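Local coordinates for protein immunomodulatory active chitinase (PDB 6G9C) that probably hydrolyses chitin as a family 18 glycoside hydrolase, and displays immunomodulatory properties in inflammatory lung disease, at residues Y38-A43 and V367-Y372; Y45-G50 and T300-E305; F76-F81 and I133-S138; E169-F174 and T183-F188. All coordinates share one frame; numbering follows the deposited sequence.

Interaction 1: Y38-A43 and V367-Y372; sequences YFTNWA and VWTLDY. With EDO (1,2-ethanediol), chain C.
The ring of Tyr38 leans obliquely on the indole of Trp368, their planes 56° apart, and Tyr38 CG comes within 3.4 Å of Trp368 CE3. Trp368 brings its long ring back to 38-43 because CG lies anti to the backbone N (chi1 176°). Thr40 CG2 covers one indole face and also meets Thr369 CG2 at 3.6 Å, a methyl being small enough to sit over an aromatic face. At the far corner Trp42 CH2 touches Trp368 CH2 at 4.0 Å, the two side chains crossing at about a right angle.

Around this core the neighbouring parallel barrel strands pair through Tyr38 N to Val367 O (3.0 Å) and Leu370 N to Tyr38 O (3.0 Å). Between them the Trp368-Thr369 peptide is cis, as at the corresponding tryptophan of many family 18 chitinases, where it floors the substrate site. Tyr38 OH is hydrogen-bonded to Asp149 and Asn216, while Trp368 NE1 points straight at a bound ethanediol, O1, at 2.8 Å.

At the polar edge Thr40 OG1 donates to Asp371 OD2 (2.8 Å) from above the carboxylate plane. One water joins Thr40 N to OD2, another joins Thr40 OG1 to OD1, and Arg46 adds a salt bridge. So many donors, with a cation among them, would probably keep this buried aspartate ionised.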
# COMPACT_ATOMS: atom_id res chain seq x y z
N TYR A 38 -17.85 8.07 -1.59
CA TYR A 38 -17.56 8.44 -0.21
C TYR A 38 -17.73 7.24 0.73
O TYR A 38 -18.78 6.59 0.75
CB TYR A 38 -18.45 9.58 0.26
CG TYR A 38 -17.96 10.94 -0.19
CD1 TYR A 38 -18.21 11.39 -1.48
CD2 TYR A 38 -17.20 11.74 0.66
CE1 TYR A 38 -17.73 12.64 -1.91
CE2 TYR A 38 -16.73 12.99 0.24
CZ TYR A 38 -16.99 13.42 -1.05
OH TYR A 38 -16.54 14.65 -1.52
N PHE A 39 -16.67 6.95 1.48
CA PHE A 39 -16.70 6.10 2.66
C PHE A 39 -16.97 6.97 3.89
O PHE A 39 -16.48 8.11 3.96
CB PHE A 39 -15.35 5.39 2.80
CG PHE A 39 -15.21 4.55 4.04
CD1 PHE A 39 -14.75 5.11 5.23
CD2 PHE A 39 -15.51 3.20 4.01
CE1 PHE A 39 -14.62 4.34 6.36
CE2 PHE A 39 -15.39 2.42 5.15
CZ PHE A 39 -14.95 2.99 6.32
N THR A 40 -17.76 6.46 4.85
CA THR A 40 -18.06 7.21 6.07
C THR A 40 -17.64 6.42 7.30
O THR A 40 -17.99 5.24 7.44
CB THR A 40 -19.55 7.60 6.17
OG1 THR A 40 -20.36 6.43 6.36
CG2 THR A 40 -20.01 8.36 4.92
N ASN A 41 -16.93 7.08 8.22
CA ASN A 41 -16.36 6.37 9.36
C ASN A 41 -17.35 6.20 10.52
O ASN A 41 -16.95 5.73 11.60
CB ASN A 41 -15.05 7.05 9.83
CG ASN A 41 -15.23 8.49 10.26
OD1 ASN A 41 -16.35 9.00 10.30
ND2 ASN A 41 -14.12 9.16 10.58
N TRP A 42 -18.64 6.51 10.33
CA TRP A 42 -19.66 6.15 11.31
C TRP A 42 -20.57 5.01 10.85
O TRP A 42 -21.40 4.54 11.63
CB TRP A 42 -20.51 7.37 11.69
CG TRP A 42 -21.25 7.99 10.54
CD1 TRP A 42 -22.55 7.74 10.16
CD2 TRP A 42 -20.76 9.00 9.64
NE1 TRP A 42 -22.88 8.52 9.06
CE2 TRP A 42 -21.80 9.29 8.72
CE3 TRP A 42 -19.53 9.67 9.51
CZ2 TRP A 42 -21.64 10.24 7.69
CZ3 TRP A 42 -19.38 10.62 8.49
CH2 TRP A 42 -20.43 10.89 7.59
N ALA A 43 -20.42 4.54 9.60
CA ALA A 43 -21.23 3.41 9.13
C ALA A 43 -20.87 2.11 9.85
O ALA A 43 -21.68 1.17 9.84
CB ALA A 43 -21.07 3.26 7.62
N VAL A 367 -20.66 9.08 -5.65
CA VAL A 367 -21.80 8.62 -4.86
C VAL A 367 -21.59 8.98 -3.39
O VAL A 367 -20.50 8.81 -2.83
CB VAL A 367 -22.08 7.11 -5.01
CG1 VAL A 367 -22.39 6.79 -6.45
CG2 VAL A 367 -20.89 6.29 -4.54
N TRP A 368 -22.64 9.47 -2.77
CA TRP A 368 -22.73 9.61 -1.32
C TRP A 368 -23.88 8.69 -0.90
O TRP A 368 -25.04 9.05 -1.10
CB TRP A 368 -22.99 11.08 -0.92
CG TRP A 368 -23.18 11.25 0.56
CD1 TRP A 368 -24.34 11.10 1.25
CD2 TRP A 368 -22.17 11.58 1.52
NE1 TRP A 368 -24.12 11.31 2.59
CE2 TRP A 368 -22.80 11.61 2.79
CE3 TRP A 368 -20.81 11.86 1.44
CZ2 TRP A 368 -22.11 11.89 3.96
CZ3 TRP A 368 -20.11 12.13 2.60
CH2 TRP A 368 -20.76 12.15 3.85
N THR A 369 -23.61 7.49 -0.36
CA THR A 369 -22.34 6.94 0.11
C THR A 369 -22.22 5.49 -0.34
O THR A 369 -23.17 4.90 -0.84
CB THR A 369 -22.23 6.90 1.64
OG1 THR A 369 -23.22 5.98 2.13
CG2 THR A 369 -22.46 8.25 2.30
N LEU A 370 -21.05 4.88 -0.08
CA LEU A 370 -20.92 3.45 -0.31
C LEU A 370 -21.86 2.65 0.59
O LEU A 370 -22.35 1.59 0.19
CB LEU A 370 -19.48 3.00 -0.05
CG LEU A 370 -18.41 3.36 -1.07
CD1 LEU A 370 -17.04 3.32 -0.38
CD2 LEU A 370 -18.46 2.40 -2.27
N ASP A 371 -22.10 3.13 1.81
CA ASP A 371 -22.77 2.32 2.82
C ASP A 371 -24.29 2.44 2.77
O ASP A 371 -24.96 1.79 3.57
CB ASP A 371 -22.27 2.70 4.21
CG ASP A 371 -22.26 4.20 4.44
OD1 ASP A 371 -23.33 4.76 4.78
OD2 ASP A 371 -21.18 4.82 4.27
N TYR A 372 -24.84 3.24 1.85
CA TYR A 372 -26.29 3.29 1.70
C TYR A 372 -26.81 2.39 0.59
O TYR A 372 -28.02 2.13 0.54
CB TYR A 372 -26.75 4.71 1.42
CG TYR A 372 -26.55 5.70 2.54
CD1 TYR A 372 -26.63 5.33 3.88
CD2 TYR A 372 -26.30 7.04 2.24
CE1 TYR A 372 -26.47 6.29 4.90
CE2 TYR A 372 -26.13 7.98 3.23
CZ TYR A 372 -26.22 7.61 4.55
OH TYR A 372 -26.05 8.59 5.51
C1 EDO C . -27.29 11.67 4.16
O1 EDO C . -26.06 11.14 4.66
C2 EDO C . -28.32 11.37 5.23
O2 EDO C . -28.03 12.05 6.45
O HOH W 1 -18.82 3.79 3.83
O HOH W 2 -23.24 7.04 6.21
O HOH W 3 -25.64 8.99 8.15

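Interaction 2: Y45-G50 and T300-E305; sequences YRPGNG and TEYLRE
Arg46 reaches past Tyr302 to lay its guanidinium against Leu303. Beyond CB the chain first runs beside its own backbone N (chi1 -47°) and then bends at CG (chi2 -139°), which brings it alongside 300-305. There Arg46 CD passes 3.7 Å from Tyr302 O. One atom further, Arg46 NE meets Leu303 CD2 at 3.4 Å, and that methyl sits over one face of the guanidinium, with Arg46 CZ 3.5 Å from it. A branched aliphatic residue suits this spot, since the flat face of a guanidinium forms few hydrogen bonds and accepts apolar cover, leaving its rim for polar partners. At the tip NH1 turns to Asp371, and the group also packs on Tyr372.

The next residue extends the contact. Pro47 CG is 3.8 Å from Tyr302 CD2, while the proline ring lies across one face of the Arg304 guanidinium, bringing Pro47 CG to 3.4 Å from Arg304 NH2. Pro47 O meets the edge of the Tyr302 ring, 3.2 Å from CD2, and also accepts the backbone N-H of Gly50 in the turn. Gly50, with no side chain to collide with the ring, lets Tyr302 CE2 come within 3.7 Å of Gly50 N. Phe379 and Tyr312 add edge-to-face contacts to the same ring.

Two loops that follow barrel strands 34-40 and 268-281 are thereby joined; the second belongs to what is probably the small alpha/beta insertion domain characteristic of chitotriosidase-like family 18 barrels.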
# COMPACT_ATOMS: atom_id res chain seq x y z
N TYR A 45 -21.06 1.73 12.84
CA TYR A 45 -21.91 1.62 14.01
C TYR A 45 -23.32 1.13 13.68
O TYR A 45 -24.11 0.90 14.60
CB TYR A 45 -21.98 2.96 14.75
CG TYR A 45 -20.61 3.44 15.21
CD1 TYR A 45 -19.84 2.68 16.07
CD2 TYR A 45 -20.09 4.66 14.77
CE1 TYR A 45 -18.58 3.10 16.49
CE2 TYR A 45 -18.83 5.10 15.19
CZ TYR A 45 -18.09 4.31 16.05
OH TYR A 45 -16.85 4.73 16.47
N ARG A 46 -23.65 0.96 12.41
CA ARG A 46 -24.96 0.45 12.06
C ARG A 46 -25.08 -1.03 12.42
O ARG A 46 -24.09 -1.77 12.37
CB ARG A 46 -25.23 0.63 10.57
CG ARG A 46 -24.90 2.01 10.11
CD ARG A 46 -25.91 2.54 9.15
NE ARG A 46 -25.73 3.98 9.03
CZ ARG A 46 -25.16 4.58 7.98
NH1 ARG A 46 -24.75 3.88 6.94
NH2 ARG A 46 -25.04 5.90 7.99
N PRO A 47 -26.27 -1.49 12.78
CA PRO A 47 -26.44 -2.87 13.22
C PRO A 47 -26.54 -3.85 12.06
O PRO A 47 -26.82 -3.48 10.92
CB PRO A 47 -27.76 -2.83 14.00
CG PRO A 47 -28.54 -1.76 13.27
CD PRO A 47 -27.53 -0.72 12.85
N GLY A 48 -26.29 -5.13 12.39
CA GLY A 48 -26.59 -6.24 11.49
C GLY A 48 -25.98 -6.07 10.11
O GLY A 48 -24.81 -5.72 9.97
N ASN A 49 -26.80 -6.28 9.08
CA ASN A 49 -26.34 -6.23 7.70
C ASN A 49 -26.19 -4.81 7.17
O ASN A 49 -25.80 -4.63 6.01
CB ASN A 49 -27.28 -7.04 6.79
CG ASN A 49 -27.21 -8.53 7.06
OD1 ASN A 49 -26.22 -9.04 7.58
ND2 ASN A 49 -28.28 -9.26 6.69
N GLY A 50 -26.49 -3.80 8.00
CA GLY A 50 -26.15 -2.43 7.66
C GLY A 50 -24.75 -2.02 8.06
O GLY A 50 -24.27 -0.97 7.60
N THR A 300 -35.48 5.14 10.63
CA THR A 300 -35.50 3.79 10.08
C THR A 300 -34.59 2.86 10.89
O THR A 300 -33.81 3.29 11.74
CB THR A 300 -35.10 3.80 8.60
OG1 THR A 300 -33.85 4.47 8.42
CG2 THR A 300 -36.15 4.53 7.77
N GLU A 301 -34.70 1.56 10.58
CA GLU A 301 -34.09 0.52 11.42
C GLU A 301 -32.57 0.67 11.52
O GLU A 301 -32.00 0.51 12.60
CB GLU A 301 -34.45 -0.87 10.88
CG GLU A 301 -33.88 -2.03 11.71
CD GLU A 301 -34.30 -3.41 11.19
OE1 GLU A 301 -35.22 -3.49 10.35
OE2 GLU A 301 -33.71 -4.42 11.65
N TYR A 302 -31.90 0.97 10.41
CA TYR A 302 -30.44 1.00 10.39
C TYR A 302 -29.86 2.41 10.49
O TYR A 302 -28.93 2.63 11.26
CB TYR A 302 -29.91 0.30 9.13
CG TYR A 302 -30.30 -1.17 9.06
CD1 TYR A 302 -31.49 -1.57 8.47
CD2 TYR A 302 -29.46 -2.16 9.57
CE1 TYR A 302 -31.85 -2.91 8.40
CE2 TYR A 302 -29.82 -3.52 9.51
CZ TYR A 302 -31.01 -3.88 8.92
OH TYR A 302 -31.37 -5.22 8.85
N LEU A 303 -30.41 3.38 9.76
CA LEU A 303 -29.84 4.73 9.81
C LEU A 303 -30.22 5.46 11.10
O LEU A 303 -29.45 6.29 11.58
CB LEU A 303 -30.26 5.56 8.60
CG LEU A 303 -29.84 5.10 7.20
CD1 LEU A 303 -29.67 6.27 6.27
CD2 LEU A 303 -28.59 4.26 7.23
N ARG A 304 -31.40 5.17 11.66
CA ARG A 304 -31.84 5.73 12.94
C ARG A 304 -31.72 7.25 12.95
O ARG A 304 -31.21 7.85 13.90
CB ARG A 304 -31.05 5.13 14.10
CG ARG A 304 -31.15 3.62 14.24
CD ARG A 304 -29.88 3.10 14.87
NE ARG A 304 -29.98 1.72 15.33
CZ ARG A 304 -28.98 1.05 15.90
NH1 ARG A 304 -27.80 1.64 16.07
NH2 ARG A 304 -29.15 -0.21 16.29
N GLU A 305 -32.21 7.88 11.89
CA GLU A 305 -32.21 9.33 11.80
C GLU A 305 -33.49 9.76 11.09
O GLU A 305 -33.64 9.54 9.89
CB GLU A 305 -30.98 9.83 11.05
CG GLU A 305 -30.90 11.35 10.96
CD GLU A 305 -29.76 11.81 10.08
OE1 GLU A 305 -28.87 10.98 9.78
OE2 GLU A 305 -29.75 13.00 9.69

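Interaction 3: F76-F81 and I133-S138; sequences FTVDQF and ISSLVS
Ser135 OG accepts the backbone N-H of Val78 at 2.8 Å, a nearly straight bond (167°) that fastens an outer helix of the TIM barrel to the short strand 78-79. Serine suits the place because its hydroxyl is compact enough to reach a main chain that passes close to the helix. With OG anti to the backbone N (chi1 -179°), the hydroxyl projects from helix 126-142 toward the strand. Ser135 OG also rests 3.3 Å from Thr77 CA and 3.4 Å from Thr77 CB. Beside this bond Val78, a beta-branched residue at home in a strand, presses its CG2 methyl on the helix, Val78 CG2 lying 3.9 Å from Leu136 CA and 4.0 Å from Leu136 CB.

The next shell fixes both partners. Thr77 OG1 is held by Asp75 and Asn73, which steadies the turn ahead of Val78, and Asp79 pairs through its backbone with Lys71, so that the strand forms an antiparallel margin to barrel strand 64-72. On the helix, Ile133 and Val137 pack against helix 160-181. The helix also lies at the dimer contact, where Ser138 OG hydrogen-bonds to Thr181 O of the second subunit.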
# COMPACT_ATOMS: atom_id res chain seq x y z
N PHE A 76 -6.77 24.59 14.80
CA PHE A 76 -6.60 24.48 13.35
C PHE A 76 -5.72 23.30 12.95
O PHE A 76 -5.34 23.20 11.76
CB PHE A 76 -6.03 25.76 12.72
CG PHE A 76 -6.72 27.02 13.19
CD1 PHE A 76 -8.11 27.07 13.27
CD2 PHE A 76 -6.00 28.15 13.53
CE1 PHE A 76 -8.76 28.21 13.69
CE2 PHE A 76 -6.64 29.30 13.96
CZ PHE A 76 -8.03 29.33 14.04
N THR A 77 -5.36 22.41 13.87
CA THR A 77 -4.64 21.20 13.50
C THR A 77 -5.62 20.08 13.10
O THR A 77 -6.81 20.12 13.43
CB THR A 77 -3.73 20.73 14.64
OG1 THR A 77 -4.53 20.43 15.79
CG2 THR A 77 -2.70 21.82 15.00
N VAL A 78 -5.10 19.09 12.38
CA VAL A 78 -5.90 18.00 11.83
C VAL A 78 -5.65 16.73 12.63
O VAL A 78 -4.51 16.46 13.04
CB VAL A 78 -5.58 17.78 10.33
CG1 VAL A 78 -6.38 16.58 9.79
CG2 VAL A 78 -5.90 19.02 9.54
N ASP A 79 -6.70 15.93 12.81
CA ASP A 79 -6.59 14.67 13.54
C ASP A 79 -7.73 13.74 13.13
O ASP A 79 -8.69 14.14 12.46
CB ASP A 79 -6.60 14.89 15.05
CG ASP A 79 -5.83 13.83 15.80
OD1 ASP A 79 -5.39 12.84 15.16
OD2 ASP A 79 -5.65 13.98 17.02
N GLN A 80 -7.60 12.48 13.54
CA GLN A 80 -8.65 11.51 13.28
C GLN A 80 -9.91 11.88 14.05
O GLN A 80 -9.85 12.51 15.12
CB GLN A 80 -8.19 10.10 13.69
CG GLN A 80 -7.93 9.96 15.17
CD GLN A 80 -7.66 8.53 15.59
OE1 GLN A 80 -7.56 7.63 14.76
NE2 GLN A 80 -7.57 8.31 16.89
N PHE A 81 -11.05 11.52 13.50
CA PHE A 81 -12.31 11.79 14.17
C PHE A 81 -12.75 10.61 15.02
O PHE A 81 -13.12 10.78 16.18
CB PHE A 81 -13.38 12.15 13.14
CG PHE A 81 -14.54 12.89 13.72
CD1 PHE A 81 -15.50 12.22 14.47
CD2 PHE A 81 -14.68 14.25 13.54
CE1 PHE A 81 -16.57 12.90 15.02
CE2 PHE A 81 -15.74 14.93 14.08
CZ PHE A 81 -16.69 14.26 14.82
N ILE A 133 -2.43 24.02 7.09
CA ILE A 133 -1.87 23.32 5.93
C ILE A 133 -0.70 22.42 6.34
O ILE A 133 -0.59 21.28 5.88
CB ILE A 133 -1.46 24.34 4.85
CG1 ILE A 133 -2.69 24.91 4.14
CG2 ILE A 133 -0.54 23.70 3.83
CD1 ILE A 133 -2.37 26.13 3.29
N SER A 134 0.19 22.93 7.21
CA SER A 134 1.30 22.11 7.70
C SER A 134 0.79 20.89 8.46
O SER A 134 1.30 19.78 8.28
CB SER A 134 2.22 22.94 8.60
OG SER A 134 2.90 23.93 7.85
N SER A 135 -0.22 21.09 9.30
CA SER A 135 -0.82 19.98 10.03
C SER A 135 -1.45 18.97 9.08
O SER A 135 -1.31 17.75 9.27
CB SER A 135 -1.87 20.51 11.01
OG SER A 135 -2.44 19.46 11.75
N LEU A 136 -2.15 19.45 8.07
CA LEU A 136 -2.84 18.56 7.14
C LEU A 136 -1.85 17.76 6.31
O LEU A 136 -2.00 16.54 6.14
CB LEU A 136 -3.74 19.40 6.24
CG LEU A 136 -4.29 18.68 5.02
CD1 LEU A 136 -5.31 17.63 5.46
CD2 LEU A 136 -4.90 19.65 4.03
N VAL A 137 -0.81 18.42 5.78
CA VAL A 137 0.16 17.73 4.94
C VAL A 137 0.84 16.61 5.71
O VAL A 137 1.01 15.49 5.19
CB VAL A 137 1.17 18.74 4.36
CG1 VAL A 137 2.48 18.05 4.06
CG2 VAL A 137 0.61 19.36 3.11
N SER A 138 1.18 16.88 6.97
CA SER A 138 1.76 15.84 7.81
C SER A 138 0.79 14.69 8.01
O SER A 138 1.17 13.52 7.88
CB SER A 138 2.19 16.43 9.16
OG SER A 138 3.17 17.44 8.98

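Interaction 4: E169-F174 and T183-F188; sequences EILAKF and TSRLLF
Ile170 sets its CG2 methyl almost exactly over the centre of the Phe188 ring, a CH-pi contact of 3.6 Å to the centroid and 7° off the normal. Helix 160-181 here packs on strand 187-193, the second strand of the beta-alpha-beta unit that begins with strand 147-151 in the TIM barrel. On the same face the other arm of the isoleucine overhangs the rim, Ile170 CD1 lying 3.7 Å from Phe188 CZ, so both branches of the residue cover one side of the ring.

Phe174 fills the next hollow, its ring slotted between Ile170 CG2 of its own helix and Leu186 CB of the other segment on the opposite face. The ring edge at Phe174 CE2 approaches Leu187 O at 3.4 Å, and CE2 also comes within 4.0 Å of Phe188 CB. A wide, thin side chain fills such a slit well, and Phe148 of strand 147-151 and Val137 of the adjoining helix pack on it too.

Toward the rim, Leu171 CD1 lies over the centre of the Arg185 guanidinium, 3.7 Å from Arg185 NE. That group is held flat by its edge: NH1 bonds to Leu186 O nearly within the guanidinium plane, and NH2 forms a salt bridge with Asp213.

No direct hydrogen bond joins the segments; instead one water donates to Phe174 O at 2.7 Å and accepts from Leu186 N at 2.8 Å.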
# COMPACT_ATOMS: atom_id res chain seq x y z
N GLU A 169 -3.18 28.19 -1.55
CA GLU A 169 -2.06 27.85 -0.68
C GLU A 169 -1.94 26.34 -0.45
O GLU A 169 -0.82 25.82 -0.34
CB GLU A 169 -2.19 28.61 0.65
CG GLU A 169 -1.91 30.13 0.48
CD GLU A 169 -2.47 30.99 1.62
OE1 GLU A 169 -2.78 30.46 2.70
OE2 GLU A 169 -2.60 32.21 1.41
N ILE A 170 -3.07 25.63 -0.36
CA ILE A 170 -3.02 24.16 -0.25
C ILE A 170 -2.29 23.58 -1.46
O ILE A 170 -1.35 22.78 -1.31
CB ILE A 170 -4.44 23.56 -0.13
CG1 ILE A 170 -5.02 23.77 1.28
CG2 ILE A 170 -4.43 22.02 -0.48
CD1 ILE A 170 -6.55 23.61 1.35
N LEU A 171 -2.71 23.97 -2.66
CA LEU A 171 -2.07 23.42 -3.86
C LEU A 171 -0.59 23.75 -3.89
O LEU A 171 0.24 22.89 -4.19
CB LEU A 171 -2.77 23.94 -5.12
CG LEU A 171 -2.12 23.50 -6.44
CD1 LEU A 171 -2.17 21.98 -6.61
CD2 LEU A 171 -2.75 24.19 -7.63
N ALA A 172 -0.23 25.00 -3.54
CA ALA A 172 1.18 25.39 -3.53
C ALA A 172 1.98 24.50 -2.59
O ALA A 172 3.10 24.07 -2.92
CB ALA A 172 1.32 26.86 -3.12
N LYS A 173 1.44 24.23 -1.39
CA LYS A 173 2.14 23.35 -0.46
C LYS A 173 2.25 21.95 -1.01
O LYS A 173 3.31 21.31 -0.90
CB LYS A 173 1.42 23.31 0.89
CG LYS A 173 2.16 22.52 1.96
CD LYS A 173 3.46 23.24 2.33
CE LYS A 173 3.93 22.87 3.72
NZ LYS A 173 5.42 22.95 3.88
N PHE A 174 1.17 21.44 -1.62
CA PHE A 174 1.19 20.09 -2.18
C PHE A 174 2.27 19.98 -3.24
O PHE A 174 3.01 18.98 -3.30
CB PHE A 174 -0.19 19.73 -2.76
CG PHE A 174 -1.24 19.35 -1.73
CD1 PHE A 174 -0.99 19.49 -0.37
CD2 PHE A 174 -2.47 18.84 -2.13
CE1 PHE A 174 -1.96 19.13 0.57
CE2 PHE A 174 -3.44 18.49 -1.19
CZ PHE A 174 -3.19 18.65 0.16
N THR A 183 7.92 12.76 -4.67
CA THR A 183 6.70 12.00 -4.88
C THR A 183 5.78 12.75 -5.84
O THR A 183 5.96 13.94 -6.09
CB THR A 183 5.96 11.71 -3.56
OG1 THR A 183 5.48 12.94 -3.00
CG2 THR A 183 6.88 11.02 -2.55
N SER A 184 4.80 12.03 -6.38
CA SER A 184 3.72 12.67 -7.13
C SER A 184 2.88 13.50 -6.18
O SER A 184 2.60 13.09 -5.06
CB SER A 184 2.84 11.63 -7.82
OG SER A 184 3.61 10.76 -8.62
N ARG A 185 2.45 14.67 -6.64
CA ARG A 185 1.77 15.55 -5.70
C ARG A 185 0.40 15.00 -5.30
O ARG A 185 -0.27 14.29 -6.06
CB ARG A 185 1.65 16.96 -6.27
CG ARG A 185 0.53 17.16 -7.22
CD ARG A 185 -0.04 18.55 -7.05
NE ARG A 185 -0.89 18.89 -8.18
CZ ARG A 185 -2.19 18.62 -8.25
NH1 ARG A 185 -2.82 18.01 -7.25
NH2 ARG A 185 -2.87 18.97 -9.33
N LEU A 186 0.02 15.32 -4.07
CA LEU A 186 -1.29 14.97 -3.56
C LEU A 186 -2.39 15.59 -4.41
O LEU A 186 -2.27 16.72 -4.89
CB LEU A 186 -1.40 15.45 -2.11
CG LEU A 186 -0.48 14.73 -1.13
CD1 LEU A 186 -0.17 15.62 0.06
CD2 LEU A 186 -1.17 13.45 -0.70
N LEU A 187 -3.47 14.82 -4.61
CA LEU A 187 -4.66 15.34 -5.26
C LEU A 187 -5.39 16.32 -4.34
O LEU A 187 -5.25 16.28 -3.11
CB LEU A 187 -5.60 14.19 -5.64
CG LEU A 187 -4.97 13.21 -6.63
CD1 LEU A 187 -5.85 11.96 -6.80
CD2 LEU A 187 -4.73 13.89 -7.96
N PHE A 188 -6.19 17.19 -4.94
CA PHE A 188 -6.87 18.23 -4.18
C PHE A 188 -8.22 18.48 -4.83
O PHE A 188 -8.29 18.97 -5.96
CB PHE A 188 -6.02 19.51 -4.14
CG PHE A 188 -6.67 20.64 -3.38
CD1 PHE A 188 -7.57 20.40 -2.35
CD2 PHE A 188 -6.36 21.96 -3.70
CE1 PHE A 188 -8.16 21.47 -1.66
CE2 PHE A 188 -6.95 23.02 -3.02
CZ PHE A 188 -7.85 22.78 -2.00
O HOH W 4 1.96 16.64 -2.54

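How the interactions relate
From the N terminus, strand 34-40 opens interaction 1, and its following loop opens interaction 2. The chain then forms interaction 3, closed by helix 126-142, and next interaction 4, closed within a few residues at strand 187-193. These two lie in series, and both fall within the span that interaction 2 closes at 300-305. Interaction 1 closes last, at 367-372, enclosing the rest and bringing the first and final barrel strands together. Its Tyr372 packs on Arg46 and Leu303, tying the barrel closure to both loops of interaction 2. On the far flank, Ile133 and Val137 of interaction 3 pack on Lys173 and Phe174 of interaction 4, joining adjacent outer helices.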